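Local coordinates for protein acetyl xylan esterase (Metagenome, PDB 6XYC) that probably hydrolyses acetyl and feruloyl esters on xylan, as a bifunctional carbohydrate esterase of the alpha/beta hydrolase fold, at residues A[92-103]-A[149-160]; A[82-90]-A[190-198]. All blocks are in the same frame, centred on the assembly; numbering follows the deposited sequence.

Both contacts use helix 89-103: interaction 2 its first turn and the loop before it, interaction 1 residues 92-103. Interaction 2 sets residues 82-90 against the end of helix 189-193. Interaction 1 lays the loop 149-160 along the rest of the helix. Their centres are about 21 Å apart, and along the chain interaction 1 is nested within the loop that interaction 2 closes. The inhibitor AES lies in a pocket lined by Ser121 and His262, probably the active site. Segment 190-198 reaches it: Glu190, which faces away from 82-90, accepts a 2.6 Å hydrogen bond at OE2 from AES N8. Interaction 1 contributes no residue to that pocket and is packing on the helical layer.

Interaction 1 of 2, residues A[92-103]-A[149-160]; sequences QDVKAAIRYVRS and EGSLGNYLSTGS
Arg99 carries most of the polar contact between helix 92-103 and the loop 149-160. Its NH1 forms a salt bridge to Glu149 OE2 at 2.8 Å, though as a hydrogen bond this pair is weak. A straighter bond (161°) runs from the same NH1 to Glu149 O, with the donor above the carbonyl plane. Arg99 NH2 meets Leu152 O at 2.8 Å, in the carbonyl plane and on a lone pair. The chain bends at chi3 (-62°), which turns the guanidinium toward these carbonyls. An alanine here would probably leave Glu149 without its charged mate and Leu152 O without its arginine donor. Further along, Arg102 NH1 donates to Gly159 O at 2.9 Å. Ser160 OG holds Glu149 OE1 through the syn lone pair.

Water fills in between. One water accepts from Arg99 NE and Tyr155 N and donates to Leu152 O. Another joins Gln92 O, Arg99 NH2 and Glu149 O.

The aromatic contact is an offset edge-to-face pair. The edge of Tyr100 points to the face of Tyr155, with centroids 5.5 Å apart and planes at 89°. Tyr100 OH bonds Tyr108 OH.

Apolar packing adds Ala96 CB against Leu152 CB at 4.0 Å.

Val94, Ala97 and Val101 pack instead on strands 39-45, 73-77 and 114-120; Ile98 and Arg102 touch both loop and sheet. This places the contact on the outer side of a helix flanking the central sheet of an alpha/beta hydrolase.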
# COMPACT_ATOMS: atom_id res chain seq x y z
N GLN A 92 10.75 -2.93 0.43
CA GLN A 92 11.30 -4.26 0.20
C GLN A 92 10.44 -5.33 0.86
O GLN A 92 10.26 -6.43 0.31
CB GLN A 92 12.73 -4.35 0.72
CG GLN A 92 13.76 -3.65 -0.14
CD GLN A 92 15.17 -4.00 0.26
OE1 GLN A 92 15.40 -4.92 1.04
NE2 GLN A 92 16.14 -3.27 -0.28
N ASP A 93 9.89 -5.03 2.03
CA ASP A 93 8.97 -5.96 2.69
C ASP A 93 7.73 -6.18 1.84
O ASP A 93 7.32 -7.32 1.60
CB ASP A 93 8.59 -5.42 4.07
CG ASP A 93 9.75 -5.48 5.05
OD1 ASP A 93 10.75 -6.16 4.75
OD2 ASP A 93 9.65 -4.85 6.13
N VAL A 94 7.12 -5.10 1.36
CA VAL A 94 5.94 -5.21 0.52
C VAL A 94 6.25 -6.03 -0.72
O VAL A 94 5.49 -6.94 -1.09
CB VAL A 94 5.41 -3.81 0.14
CG1 VAL A 94 4.25 -3.94 -0.83
CG2 VAL A 94 5.01 -3.04 1.39
N LYS A 95 7.38 -5.74 -1.38
CA LYS A 95 7.72 -6.48 -2.59
C LYS A 95 7.88 -7.96 -2.31
O LYS A 95 7.43 -8.81 -3.09
CB LYS A 95 9.00 -5.90 -3.20
CG LYS A 95 8.89 -4.43 -3.61
CD LYS A 95 8.24 -4.26 -4.98
CE LYS A 95 8.12 -2.79 -5.34
NZ LYS A 95 7.90 -2.58 -6.81
N ALA A 96 8.50 -8.30 -1.17
CA ALA A 96 8.66 -9.71 -0.81
C ALA A 96 7.32 -10.37 -0.57
O ALA A 96 7.10 -11.52 -0.94
CB ALA A 96 9.55 -9.83 0.43
N ALA A 97 6.39 -9.65 0.07
CA ALA A 97 5.06 -10.21 0.28
C ALA A 97 4.37 -10.47 -1.05
O ALA A 97 3.72 -11.51 -1.23
CB ALA A 97 4.22 -9.26 1.13
N ILE A 98 4.48 -9.53 -2.00
CA ILE A 98 3.87 -9.71 -3.32
C ILE A 98 4.44 -10.94 -4.00
O ILE A 98 3.71 -11.76 -4.57
CB ILE A 98 4.09 -8.45 -4.17
CG1 ILE A 98 3.30 -7.26 -3.62
CG2 ILE A 98 3.69 -8.73 -5.61
CD1 ILE A 98 3.79 -5.93 -4.12
N ARG A 99 5.77 -11.08 -3.98
CA ARG A 99 6.40 -12.24 -4.61
C ARG A 99 5.94 -13.54 -3.96
O ARG A 99 5.73 -14.55 -4.64
CB ARG A 99 7.92 -12.12 -4.51
CG ARG A 99 8.52 -10.97 -5.31
CD ARG A 99 10.03 -11.14 -5.46
NE ARG A 99 10.74 -11.12 -4.18
CZ ARG A 99 11.23 -10.03 -3.60
NH1 ARG A 99 11.09 -8.84 -4.19
NH2 ARG A 99 11.86 -10.11 -2.44
N TYR A 100 5.78 -13.54 -2.63
CA TYR A 100 5.32 -14.73 -1.94
C TYR A 100 3.92 -15.12 -2.39
O TYR A 100 3.63 -16.30 -2.63
CB TYR A 100 5.35 -14.51 -0.43
CG TYR A 100 4.84 -15.71 0.33
CD1 TYR A 100 3.49 -15.86 0.61
CD2 TYR A 100 5.71 -16.70 0.76
CE1 TYR A 100 3.02 -16.96 1.30
CE2 TYR A 100 5.26 -17.80 1.44
CZ TYR A 100 3.91 -17.93 1.71
OH TYR A 100 3.46 -19.02 2.41
N VAL A 101 3.02 -14.14 -2.49
CA VAL A 101 1.64 -14.42 -2.86
C VAL A 101 1.57 -14.91 -4.30
O VAL A 101 0.91 -15.91 -4.60
CB VAL A 101 0.77 -13.17 -2.64
CG1 VAL A 101 -0.62 -13.39 -3.20
CG2 VAL A 101 0.70 -12.82 -1.16
N ARG A 102 2.25 -14.21 -5.22
CA ARG A 102 2.22 -14.61 -6.62
C ARG A 102 2.79 -16.01 -6.80
O ARG A 102 2.21 -16.85 -7.49
CB ARG A 102 2.99 -13.60 -7.48
CG ARG A 102 3.07 -13.98 -8.95
CD ARG A 102 3.50 -12.81 -9.82
NE ARG A 102 2.41 -11.89 -10.10
CZ ARG A 102 2.37 -10.63 -9.69
NH1 ARG A 102 3.36 -10.13 -8.97
NH2 ARG A 102 1.33 -9.86 -9.99
N SER A 103 3.94 -16.27 -6.17
CA SER A 103 4.58 -17.57 -6.34
C SER A 103 3.73 -18.69 -5.76
O SER A 103 3.63 -19.77 -6.34
CB SER A 103 5.97 -17.57 -5.69
OG SER A 103 6.59 -18.83 -5.78
N GLU A 149 13.33 -3.20 -5.04
CA GLU A 149 12.93 -4.60 -5.15
C GLU A 149 13.43 -5.41 -3.96
O GLU A 149 12.68 -6.21 -3.39
CB GLU A 149 13.46 -5.19 -6.46
CG GLU A 149 13.23 -6.68 -6.61
CD GLU A 149 11.78 -7.03 -6.89
OE1 GLU A 149 10.97 -6.10 -7.09
OE2 GLU A 149 11.46 -8.24 -6.94
N GLY A 150 14.69 -5.23 -3.58
CA GLY A 150 15.26 -5.97 -2.47
C GLY A 150 15.52 -7.43 -2.82
O GLY A 150 15.26 -7.91 -3.92
N SER A 151 16.06 -8.13 -1.82
CA SER A 151 16.46 -9.53 -1.97
C SER A 151 15.89 -10.40 -0.85
O SER A 151 16.45 -11.46 -0.56
CB SER A 151 17.98 -9.67 -1.98
OG SER A 151 18.56 -9.22 -3.20
N LEU A 152 14.79 -9.99 -0.24
CA LEU A 152 14.26 -10.70 0.90
C LEU A 152 13.53 -11.97 0.47
O LEU A 152 12.77 -11.98 -0.50
CB LEU A 152 13.30 -9.80 1.68
CG LEU A 152 13.83 -8.60 2.46
CD1 LEU A 152 12.66 -7.95 3.19
CD2 LEU A 152 14.91 -9.02 3.43
N GLY A 153 13.76 -13.04 1.22
CA GLY A 153 12.99 -14.25 1.03
C GLY A 153 13.52 -15.13 -0.09
O GLY A 153 14.60 -14.91 -0.65
N ASN A 154 12.71 -16.13 -0.43
CA ASN A 154 13.13 -17.22 -1.32
C ASN A 154 12.31 -17.28 -2.60
O ASN A 154 12.19 -18.35 -3.21
CB ASN A 154 13.05 -18.56 -0.59
CG ASN A 154 14.04 -18.67 0.55
OD1 ASN A 154 14.92 -17.84 0.70
ND2 ASN A 154 13.88 -19.71 1.36
N TYR A 155 11.77 -16.16 -3.05
CA TYR A 155 10.96 -16.12 -4.27
C TYR A 155 11.41 -14.99 -5.18
O TYR A 155 10.61 -14.38 -5.89
CB TYR A 155 9.48 -16.01 -3.90
CG TYR A 155 9.06 -17.11 -2.96
CD1 TYR A 155 8.69 -18.36 -3.45
CD2 TYR A 155 9.05 -16.91 -1.59
CE1 TYR A 155 8.30 -19.38 -2.59
CE2 TYR A 155 8.66 -17.92 -0.73
CZ TYR A 155 8.29 -19.15 -1.23
OH TYR A 155 7.90 -20.16 -0.38
N LEU A 156 12.71 -14.74 -5.20
CA LEU A 156 13.24 -13.58 -5.91
C LEU A 156 12.98 -13.67 -7.41
O LEU A 156 12.90 -12.64 -8.09
CB LEU A 156 14.74 -13.45 -5.64
CG LEU A 156 15.15 -13.33 -4.17
CD1 LEU A 156 16.65 -13.12 -4.04
CD2 LEU A 156 14.38 -12.21 -3.50
N SER A 157 12.86 -14.89 -7.95
CA SER A 157 12.61 -15.04 -9.38
C SER A 157 11.19 -14.67 -9.77
O SER A 157 10.91 -14.50 -10.96
CB SER A 157 12.91 -16.48 -9.81
OG SER A 157 11.84 -17.34 -9.46
N THR A 158 10.29 -14.54 -8.80
CA THR A 158 8.90 -14.21 -9.07
C THR A 158 8.73 -12.71 -9.23
O THR A 158 9.38 -11.91 -8.54
CB THR A 158 8.00 -14.72 -7.94
OG1 THR A 158 8.19 -16.13 -7.77
CG2 THR A 158 6.54 -14.44 -8.25
N GLY A 159 7.83 -12.31 -10.12
CA GLY A 159 7.56 -10.90 -10.31
C GLY A 159 6.84 -10.29 -9.12
O GLY A 159 6.06 -10.94 -8.42
N SER A 160 7.11 -9.00 -8.89
CA SER A 160 6.58 -8.27 -7.75
C SER A 160 5.61 -7.17 -8.16
O SER A 160 5.31 -6.28 -7.36
CB SER A 160 7.71 -7.68 -6.93
OG SER A 160 8.43 -6.71 -7.67
O HOH W 1 12.50 -7.59 -1.07
O HOH W 2 17.23 -6.91 0.45
O HOH W 3 5.12 -3.63 -7.39
O HOH W 4 10.10 -3.74 -8.09
O HOH W 5 11.17 -13.42 -2.10

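Interaction 2 of 2, residues A[82-90]-A[190-198]. With AES (4-(2-aminoethyl)benzenesulfonyl fluoride), chain B.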
# COMPACT_ATOMS: atom_id res chain seq x y z
N SER A 82 9.65 1.55 11.00
CA SER A 82 10.68 2.53 10.72
C SER A 82 11.69 2.62 11.85
O SER A 82 12.83 3.04 11.62
CB SER A 82 10.06 3.90 10.46
OG SER A 82 9.41 4.39 11.62
N MET A 83 11.30 2.25 13.07
CA MET A 83 12.21 2.33 14.20
C MET A 83 13.18 1.15 14.27
O MET A 83 14.16 1.23 15.02
CB MET A 83 11.41 2.42 15.50
CG MET A 83 10.61 3.70 15.64
SD MET A 83 9.55 3.69 17.09
CE MET A 83 8.35 2.45 16.60
N GLU A 84 12.94 0.08 13.52
CA GLU A 84 13.85 -1.06 13.48
C GLU A 84 14.62 -1.17 12.17
O GLU A 84 15.67 -1.82 12.15
CB GLU A 84 13.09 -2.37 13.73
CG GLU A 84 12.16 -2.82 12.61
CD GLU A 84 11.36 -4.06 12.98
OE1 GLU A 84 11.96 -5.06 13.45
OE2 GLU A 84 10.12 -4.05 12.80
N ALA A 85 14.16 -0.54 11.10
CA ALA A 85 14.84 -0.58 9.82
C ALA A 85 14.41 0.65 9.03
O ALA A 85 13.21 0.92 8.92
CB ALA A 85 14.51 -1.85 9.04
N ILE A 86 15.37 1.38 8.46
CA ILE A 86 15.01 2.60 7.75
C ILE A 86 14.72 2.27 6.30
O ILE A 86 14.99 1.16 5.83
CB ILE A 86 16.10 3.69 7.88
CG1 ILE A 86 17.40 3.28 7.21
CG2 ILE A 86 16.33 4.02 9.35
CD1 ILE A 86 18.33 4.44 6.95
N TRP A 87 14.13 3.23 5.59
CA TRP A 87 13.88 3.09 4.16
C TRP A 87 15.14 2.60 3.45
O TRP A 87 16.24 3.08 3.75
CB TRP A 87 13.44 4.45 3.61
CG TRP A 87 12.84 4.47 2.24
CD1 TRP A 87 13.40 5.01 1.12
CD2 TRP A 87 11.55 4.00 1.86
NE1 TRP A 87 12.54 4.88 0.06
CE2 TRP A 87 11.39 4.26 0.49
CE3 TRP A 87 10.51 3.37 2.55
CZ2 TRP A 87 10.24 3.92 -0.22
CZ3 TRP A 87 9.36 3.02 1.85
CH2 TRP A 87 9.24 3.29 0.48
N PRO A 88 15.02 1.67 2.49
CA PRO A 88 13.79 1.14 1.88
C PRO A 88 13.27 -0.20 2.43
O PRO A 88 12.62 -0.94 1.69
CB PRO A 88 14.19 0.95 0.43
CG PRO A 88 15.68 0.51 0.54
CD PRO A 88 16.23 1.18 1.80
N ALA A 89 13.55 -0.50 3.70
CA ALA A 89 13.10 -1.76 4.27
C ALA A 89 11.62 -1.98 4.01
O ALA A 89 11.20 -3.08 3.62
CB ALA A 89 13.39 -1.79 5.77
N GLN A 90 10.81 -0.94 4.18
CA GLN A 90 9.36 -1.11 4.17
C GLN A 90 8.84 -1.49 2.78
O GLN A 90 7.94 -2.34 2.67
CB GLN A 90 8.69 0.17 4.66
CG GLN A 90 8.85 0.43 6.15
CD GLN A 90 10.24 0.89 6.53
OE1 GLN A 90 10.95 1.50 5.73
NE2 GLN A 90 10.65 0.61 7.77
N GLU A 190 8.19 10.78 8.90
CA GLU A 190 9.04 10.59 7.73
C GLU A 190 10.51 10.80 8.06
O GLU A 190 11.37 10.19 7.42
CB GLU A 190 8.62 11.54 6.60
CG GLU A 190 8.60 12.99 6.97
CD GLU A 190 7.19 13.48 7.25
OE1 GLU A 190 6.73 14.43 6.59
OE2 GLU A 190 6.53 12.90 8.14
N ALA A 191 10.80 11.64 9.06
CA ALA A 191 12.18 11.79 9.51
C ALA A 191 12.71 10.48 10.06
O ALA A 191 13.85 10.08 9.77
CB ALA A 191 12.28 12.89 10.57
N VAL A 192 11.90 9.77 10.85
CA VAL A 192 12.29 8.46 11.36
C VAL A 192 12.51 7.49 10.22
O VAL A 192 13.46 6.69 10.22
CB VAL A 192 11.23 7.95 12.36
CG1 VAL A 192 11.60 6.57 12.86
CG2 VAL A 192 11.06 8.93 13.51
N LEU A 193 11.63 7.53 9.21
CA LEU A 193 11.73 6.62 8.09
C LEU A 193 13.06 6.76 7.36
O LEU A 193 13.58 5.76 6.85
CB LEU A 193 10.57 6.88 7.11
CG LEU A 193 10.41 6.01 5.87
CD1 LEU A 193 10.13 4.57 6.27
CD2 LEU A 193 9.28 6.55 4.99
N ILE A 194 13.62 7.96 7.31
CA ILE A 194 14.86 8.19 6.57
C ILE A 194 16.08 8.20 7.49
O ILE A 194 17.14 8.70 7.10
CB ILE A 194 14.79 9.48 5.73
CG1 ILE A 194 14.59 10.72 6.60
CG2 ILE A 194 13.66 9.38 4.71
CD1 ILE A 194 14.71 12.02 5.83
N GLY A 195 15.96 7.64 8.69
CA GLY A 195 17.08 7.56 9.60
C GLY A 195 17.18 8.70 10.60
O GLY A 195 18.29 9.01 11.02
N LYS A 196 16.06 9.32 10.97
CA LYS A 196 16.04 10.47 11.89
C LYS A 196 16.93 11.61 11.39
O LYS A 196 17.69 12.21 12.16
CB LYS A 196 16.42 10.02 13.31
CG LYS A 196 15.48 8.96 13.85
CD LYS A 196 15.77 8.61 15.28
CE LYS A 196 16.19 7.16 15.42
NZ LYS A 196 15.08 6.22 15.09
N LYS A 197 16.88 11.86 10.09
CA LYS A 197 17.42 13.07 9.48
C LYS A 197 16.31 14.11 9.34
O LYS A 197 15.13 13.78 9.36
CB LYS A 197 18.03 12.75 8.12
CG LYS A 197 19.13 11.67 8.14
CD LYS A 197 19.54 11.28 6.72
CE LYS A 197 20.52 10.12 6.70
NZ LYS A 197 19.86 8.80 6.71
N ASP A 198 16.71 15.37 9.19
CA ASP A 198 15.77 16.46 8.97
C ASP A 198 15.34 16.45 7.51
O ASP A 198 16.15 16.75 6.62
CB ASP A 198 16.40 17.80 9.33
CG ASP A 198 15.42 18.97 9.24
OD1 ASP A 198 14.30 18.78 8.73
OD2 ASP A 198 15.78 20.08 9.67
C3 AES B . 1.16 10.72 9.93
C2 AES B . 0.25 9.74 9.68
C1 AES B . 0.47 8.87 8.65
S AES B . -0.72 7.62 8.42
O1S AES B . -0.08 6.28 8.55
O2S AES B . -1.62 7.60 9.57
C6 AES B . 1.57 8.94 7.87
C5 AES B . 2.50 9.94 8.12
C4 AES B . 2.29 10.82 9.16
C7 AES B . 3.32 11.96 9.45
C8 AES B . 3.54 12.82 8.18
N8 AES B . 4.19 14.02 8.60
O HOH W 6 14.74 5.04 12.11
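Leu193 reaches from the end of helix 189-193 into the turn 82-90. Its CB bond starts out away from that turn, but the side chain comes back. CG stands anti to the backbone N (chi1 -177°) and lies 4.1 Å from Trp87 CB. The two methyls then divide. CD1 enters between two side chains, 3.2 Å from Gln90 OE1 and 3.9 Å from Trp87 CE3. CD2 also comes near the indole, 4.2 Å from Trp87 CE3. The Leu193 and Gln90 side chains run antiparallel alongside each other. Gln90 OE1 is buried here and has no polar partner in the model. The amide is held from its other end, where Gln90 NE2 donates to Ala85 O and also to Arg80 O.

The backbone of Leu193 adds the direct hydrogen bond between the segments. Trp87 N points almost straight at Leu193 O, at 2.9 Å and 172°. Ile86 CB packs against that carbonyl, and Ile86 CG2 lies on Gly195 CA at 3.6 Å. Nearer the start of the turn, Val192 CG1 touches Ser82 OG and Met83 CG. A water donates to Ser82 O and Val192 O, so it bridges the two backbones.

Trp87 also meets Phe129 edge-to-face, and its NE1 bonds Leu208 O. Pro88, after a cis peptide bond, is the N-cap of helix 89-103. On helix 189-193, Glu190 OE2 accepts from AES N8 at 2.6 Å, and Asn184 ND2 bonds Glu190 OE1. The contact joins the loop before helix 89-103 to the short helix that brings Glu190 to the inhibitor pocket, probably the active site of this alpha/beta hydrolase.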